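Alcohol dehydrogenase superfamily protein (PDB 3GAZ) is probably an NADP-dependent oxidoreductase of the medium-chain dehydrogenase/reductase type, its exact substrate and reaction not established. Local coordinates at residues M125-V130 against P299-R304; V236-H241 against F258-Y263. All coordinates share one frame; numbering follows the deposited sequence.

Contact 1. Residues M125-V130 against P299-R304; sequences MRQASV and PRLDPR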
# COMPACT_ATOMS: atom_id res chain seq x y z
N MSE A 125 14.74 -18.34 -16.19
CA MSE A 125 13.79 -17.61 -15.36
C MSE A 125 14.41 -17.20 -14.02
O MSE A 125 14.15 -16.10 -13.51
CB MSE A 125 12.53 -18.45 -15.13
CG MSE A 125 11.62 -18.56 -16.37
SE MSE A 125 10.71 -17.01 -16.74
CE MSE A 125 9.95 -17.43 -18.33
N ARG A 126 15.24 -18.07 -13.45
CA ARG A 126 15.90 -17.77 -12.18
C ARG A 126 16.82 -16.56 -12.34
O ARG A 126 16.76 -15.63 -11.53
CB ARG A 126 16.72 -18.98 -11.71
CG ARG A 126 15.93 -19.98 -10.85
CD ARG A 126 16.64 -21.33 -10.75
NE ARG A 126 18.06 -21.20 -10.41
CZ ARG A 126 18.53 -20.83 -9.22
NH1 ARG A 126 17.69 -20.55 -8.23
NH2 ARG A 126 19.84 -20.72 -9.03
N GLN A 127 17.65 -16.57 -13.38
CA GLN A 127 18.58 -15.47 -13.63
C GLN A 127 17.88 -14.12 -13.80
O GLN A 127 18.32 -13.11 -13.26
CB GLN A 127 19.40 -15.74 -14.89
CG GLN A 127 20.50 -16.77 -14.74
CD GLN A 127 21.22 -17.00 -16.06
OE1 GLN A 127 20.61 -17.38 -17.05
NE2 GLN A 127 22.53 -16.75 -16.07
N ALA A 128 16.80 -14.11 -14.58
CA ALA A 128 16.06 -12.88 -14.83
C ALA A 128 15.33 -12.38 -13.59
O ALA A 128 15.21 -11.17 -13.39
CB ALA A 128 15.07 -13.10 -15.97
N SER A 129 14.84 -13.30 -12.76
CA SER A 129 14.10 -12.93 -11.56
C SER A 129 14.88 -12.13 -10.50
O SER A 129 14.28 -11.40 -9.72
CB SER A 129 13.50 -14.17 -10.90
OG SER A 129 14.49 -14.94 -10.25
N VAL A 130 16.20 -12.27 -10.47
CA VAL A 130 17.00 -11.56 -9.47
C VAL A 130 17.58 -10.24 -9.97
O VAL A 130 18.33 -9.59 -9.26
CB VAL A 130 18.18 -12.43 -8.97
CG1 VAL A 130 17.65 -13.68 -8.30
CG2 VAL A 130 19.10 -12.79 -10.14
N PRO A 299 23.53 -11.41 -14.32
CA PRO A 299 23.24 -11.36 -12.89
C PRO A 299 24.05 -12.41 -12.14
O PRO A 299 24.35 -13.48 -12.69
CB PRO A 299 21.75 -11.66 -12.85
CG PRO A 299 21.59 -12.65 -13.97
CD PRO A 299 22.41 -12.00 -15.07
N ARG A 300 24.43 -12.10 -10.91
CA ARG A 300 25.18 -13.05 -10.10
C ARG A 300 24.10 -13.87 -9.38
O ARG A 300 23.40 -13.36 -8.51
CB ARG A 300 26.07 -12.34 -9.08
CG ARG A 300 27.14 -13.24 -8.50
CD ARG A 300 27.97 -12.56 -7.42
NE ARG A 300 29.11 -13.38 -7.03
CZ ARG A 300 29.89 -13.12 -5.99
NH1 ARG A 300 29.66 -12.06 -5.22
NH2 ARG A 300 30.92 -13.92 -5.71
N LEU A 301 23.98 -15.13 -9.77
CA LEU A 301 22.96 -16.01 -9.21
C LEU A 301 23.54 -17.16 -8.39
O LEU A 301 24.31 -17.96 -8.91
CB LEU A 301 22.10 -16.56 -10.35
CG LEU A 301 21.00 -17.58 -10.05
CD1 LEU A 301 19.94 -16.95 -9.16
CD2 LEU A 301 20.39 -18.04 -11.36
N ASP A 302 23.16 -17.24 -7.12
CA ASP A 302 23.63 -18.32 -6.26
C ASP A 302 23.04 -19.60 -6.86
O ASP A 302 21.84 -19.66 -7.14
CB ASP A 302 23.14 -18.10 -4.82
CG ASP A 302 23.69 -19.12 -3.84
OD1 ASP A 302 23.37 -20.32 -3.99
OD2 ASP A 302 24.44 -18.73 -2.92
N PRO A 303 23.87 -20.63 -7.08
CA PRO A 303 23.47 -21.93 -7.66
C PRO A 303 22.36 -22.67 -6.93
O PRO A 303 21.68 -23.50 -7.53
CB PRO A 303 24.78 -22.73 -7.67
CG PRO A 303 25.85 -21.69 -7.61
CD PRO A 303 25.28 -20.67 -6.67
N ARG A 304 22.20 -22.39 -5.64
CA ARG A 304 21.17 -23.06 -4.85
C ARG A 304 19.75 -22.79 -5.35
O ARG A 304 19.44 -21.69 -5.81
CB ARG A 304 21.29 -22.63 -3.38
CG ARG A 304 22.43 -23.32 -2.64
CD ARG A 304 22.59 -22.76 -1.25
NE ARG A 304 23.15 -21.41 -1.26
CZ ARG A 304 23.43 -20.70 -0.17
NH1 ARG A 304 23.19 -21.21 1.03
NH2 ARG A 304 23.96 -19.49 -0.28
O HOH W 1 24.14 -15.84 -13.88

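Contact 2. Residues V236-H241 against F258-Y263; sequences VKRFGH and FKQATY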
# COMPACT_ATOMS: atom_id res chain seq x y z
N VAL A 236 35.67 10.37 -3.06
CA VAL A 236 35.21 11.18 -4.19
C VAL A 236 36.16 12.32 -4.56
O VAL A 236 36.79 12.93 -3.69
CB VAL A 236 33.78 11.74 -3.92
CG1 VAL A 236 33.83 12.84 -2.86
CG2 VAL A 236 33.16 12.25 -5.21
N LYS A 237 36.27 12.59 -5.86
CA LYS A 237 37.13 13.65 -6.39
C LYS A 237 36.47 15.00 -6.15
O LYS A 237 35.26 15.07 -5.95
CB LYS A 237 37.34 13.42 -7.89
CG LYS A 237 38.15 14.50 -8.61
CD LYS A 237 38.24 14.21 -10.11
CE LYS A 237 39.00 12.91 -10.39
NZ LYS A 237 39.02 12.55 -11.84
N ARG A 238 37.26 16.07 -6.16
CA ARG A 238 36.72 17.42 -5.97
C ARG A 238 35.71 17.67 -7.08
O ARG A 238 35.98 17.36 -8.24
CB ARG A 238 37.84 18.46 -6.02
CG ARG A 238 37.36 19.91 -6.07
CD ARG A 238 38.54 20.86 -5.92
NE ARG A 238 39.26 20.57 -4.68
CZ ARG A 238 38.75 20.79 -3.47
NH1 ARG A 238 37.54 21.31 -3.34
NH2 ARG A 238 39.44 20.44 -2.39
N PHE A 239 34.56 18.23 -6.72
CA PHE A 239 33.48 18.51 -7.68
C PHE A 239 32.82 17.20 -8.10
O PHE A 239 31.93 17.19 -8.96
CB PHE A 239 34.00 19.22 -8.93
CG PHE A 239 34.76 20.50 -8.66
CD1 PHE A 239 34.26 21.45 -7.76
CD2 PHE A 239 35.96 20.76 -9.31
CE1 PHE A 239 34.95 22.63 -7.53
CE2 PHE A 239 36.65 21.95 -9.08
CZ PHE A 239 36.15 22.88 -8.19
N GLY A 240 33.25 16.09 -7.49
CA GLY A 240 32.69 14.79 -7.81
C GLY A 240 31.29 14.54 -7.30
O GLY A 240 30.68 15.40 -6.66
N HIS A 241 30.76 13.34 -7.56
CA HIS A 241 29.41 12.98 -7.14
C HIS A 241 29.37 11.64 -6.42
O HIS A 241 29.97 10.66 -6.85
CB HIS A 241 28.50 12.92 -8.38
CG HIS A 241 27.03 12.97 -8.08
ND1 HIS A 241 26.09 13.27 -9.04
CD2 HIS A 241 26.34 12.75 -6.94
CE1 HIS A 241 24.89 13.24 -8.51
NE2 HIS A 241 25.01 12.93 -7.23
N PHE A 258 34.38 20.77 1.70
CA PHE A 258 35.82 20.84 1.45
C PHE A 258 36.13 20.47 0.01
O PHE A 258 36.98 21.09 -0.63
CB PHE A 258 36.59 19.89 2.37
CG PHE A 258 36.83 20.42 3.74
CD1 PHE A 258 37.54 21.61 3.93
CD2 PHE A 258 36.38 19.73 4.86
CE1 PHE A 258 37.79 22.09 5.21
CE2 PHE A 258 36.63 20.20 6.15
CZ PHE A 258 37.34 21.39 6.32
N LYS A 259 35.44 19.45 -0.49
CA LYS A 259 35.67 19.01 -1.86
C LYS A 259 34.68 19.61 -2.85
O LYS A 259 34.69 19.24 -4.03
CB LYS A 259 35.61 17.49 -1.96
CG LYS A 259 36.70 16.76 -1.18
CD LYS A 259 36.49 15.27 -1.35
CE LYS A 259 37.57 14.45 -0.69
NZ LYS A 259 37.26 13.00 -0.85
N GLN A 260 33.82 20.51 -2.38
CA GLN A 260 32.83 21.14 -3.25
C GLN A 260 32.16 20.05 -4.09
O GLN A 260 31.93 20.22 -5.28
CB GLN A 260 33.53 22.15 -4.17
CG GLN A 260 34.22 23.28 -3.42
CD GLN A 260 35.26 23.99 -4.26
OE1 GLN A 260 36.32 23.43 -4.56
NE2 GLN A 260 34.96 25.22 -4.66
N ALA A 261 31.86 18.94 -3.43
CA ALA A 261 31.27 17.78 -4.09
C ALA A 261 29.76 17.69 -3.93
O ALA A 261 29.13 18.49 -3.24
CB ALA A 261 31.93 16.52 -3.56
N THR A 262 29.18 16.68 -4.57
CA THR A 262 27.74 16.48 -4.55
C THR A 262 27.32 15.06 -4.13
O THR A 262 28.04 14.10 -4.38
CB THR A 262 27.16 16.79 -5.95
OG1 THR A 262 27.51 18.13 -6.33
CG2 THR A 262 25.65 16.66 -5.95
N TYR A 263 26.16 14.96 -3.49
CA TYR A 263 25.60 13.68 -3.04
C TYR A 263 24.13 13.58 -3.43
O TYR A 263 23.39 14.56 -3.37
CB TYR A 263 25.72 13.56 -1.51
CG TYR A 263 24.89 12.42 -0.94
CD1 TYR A 263 25.31 11.09 -1.05
CD2 TYR A 263 23.66 12.67 -0.35
CE1 TYR A 263 24.51 10.04 -0.59
CE2 TYR A 263 22.84 11.64 0.11
CZ TYR A 263 23.27 10.33 -0.01
OH TYR A 263 22.46 9.30 0.42
O HOH W 2 29.94 19.02 -7.21

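Contact 1. Residues M125-V130 against P299-R304
R126 reaches from the short helix 125-129 to the backbone of the loop 299-304. In this medium-chain dehydrogenase/reductase fold the loop follows helix 278-293 and leads to strand 306-307, in the mixed sheet that includes strands of the GroES-like domain. The polar grip comes from the guanidinium. NH2 of R126 donates to D302 O at 2.9 Å, and that oxygen lies at the guanidinium edge, near its plane. NH1 of R126 adds a weak bond to R304 O, bent to 125°. A bend at chi3 (48°) turns the head of R126 toward these carbonyls.

The apolar part centres on L301. CD1 of L301 lies over one face of the R126 guanidinium, and CD2 of L301 meets CG of Q127 at 3.6 Å. V130 sends CG1 to CD1 of L301 and CG2 to CB of P299. R126 and V130 also rest on A332 of strand 332-334.

Inside the loop, D302 forms an Asx turn: its OD1 accepts from R304 N. The R304 side chain binds the same carboxylate side-on through NE and NH2.

One water completes the contact. It accepts from NE2 of Q127 at 2.9 Å and donates to P299 O at 2.7 Å, while OE1 of Q127 turns back to T124 N.

Contact 2. Residues V236-H241 against F258-Y263
R238 lays its side chain along the turn after helix 254-258 and grips F258 O end-on. NH1 of R238 bonds to F258 O at 2.8 Å, on a lone pair in the carbonyl plane. NH2 of R238 reaches the same oxygen at 3.1 Å, tilted from that plane. The oxygen sits at the guanidinium edge. NH1 also makes a weak, bent bond to OE1 of Q260, with the amide and guanidinium planes 58° apart.

The F239 ring runs alongside the Q260 side chain, both pointing the same way. One ring face takes CG of R238 over its centre, so the two neighbours pack on each other. The backbone of F239 is tied across the contact: F239 N donates to K259 O at 2.9 Å.

The K259 chain is fully extended beyond CG (chi2 179°), which carries NZ past V236 to its carbonyl. CD of K259 lies 3.9 Å from CG1 of V236, and NZ of K259 donates to V236 O at 2.9 Å. S234 O and F233 O also accept from this NZ, so the ammonium gathers carbonyls at the C-terminal end of helix 227-235. A methionine here would probably leave these three carbonyls without their shared donor.

CG2 of T262 stands over one face of the H241 ring, a CH-pi contact 4.2 Å from the centroid. NE2 of H241 bonds to S264 OG.

T262 N donates to G240 O, and H241 pairs with T262 in parallel register. Q260 closes helix 254-258 with a Schellman motif. This is the final beta-alpha-beta unit of a Rossmann-type sheet, where strand 262-265 joins strand 240-244.

Overall arrangement
The two contacts lie on opposite sides of the chain's centre, their own centres about 36 Å apart and their nearest atoms about 22 Å apart. They share no helix or strand. Along the sequence, both segments of contact 2 fall between those of contact 1. Contact 1 is partly buried and joins distant parts of the chain. Contact 2 is a surface contact between near neighbours, at the edge of the parallel sheet. In both, an arginine binds backbone carbonyl oxygen: two different carbonyls in contact 1, one weakly, and a single one with two nitrogens in contact 2. Contact 1 adds leucine, valine and proline packing; contact 2 adds parallel strand pairing and a lysine at a helix end.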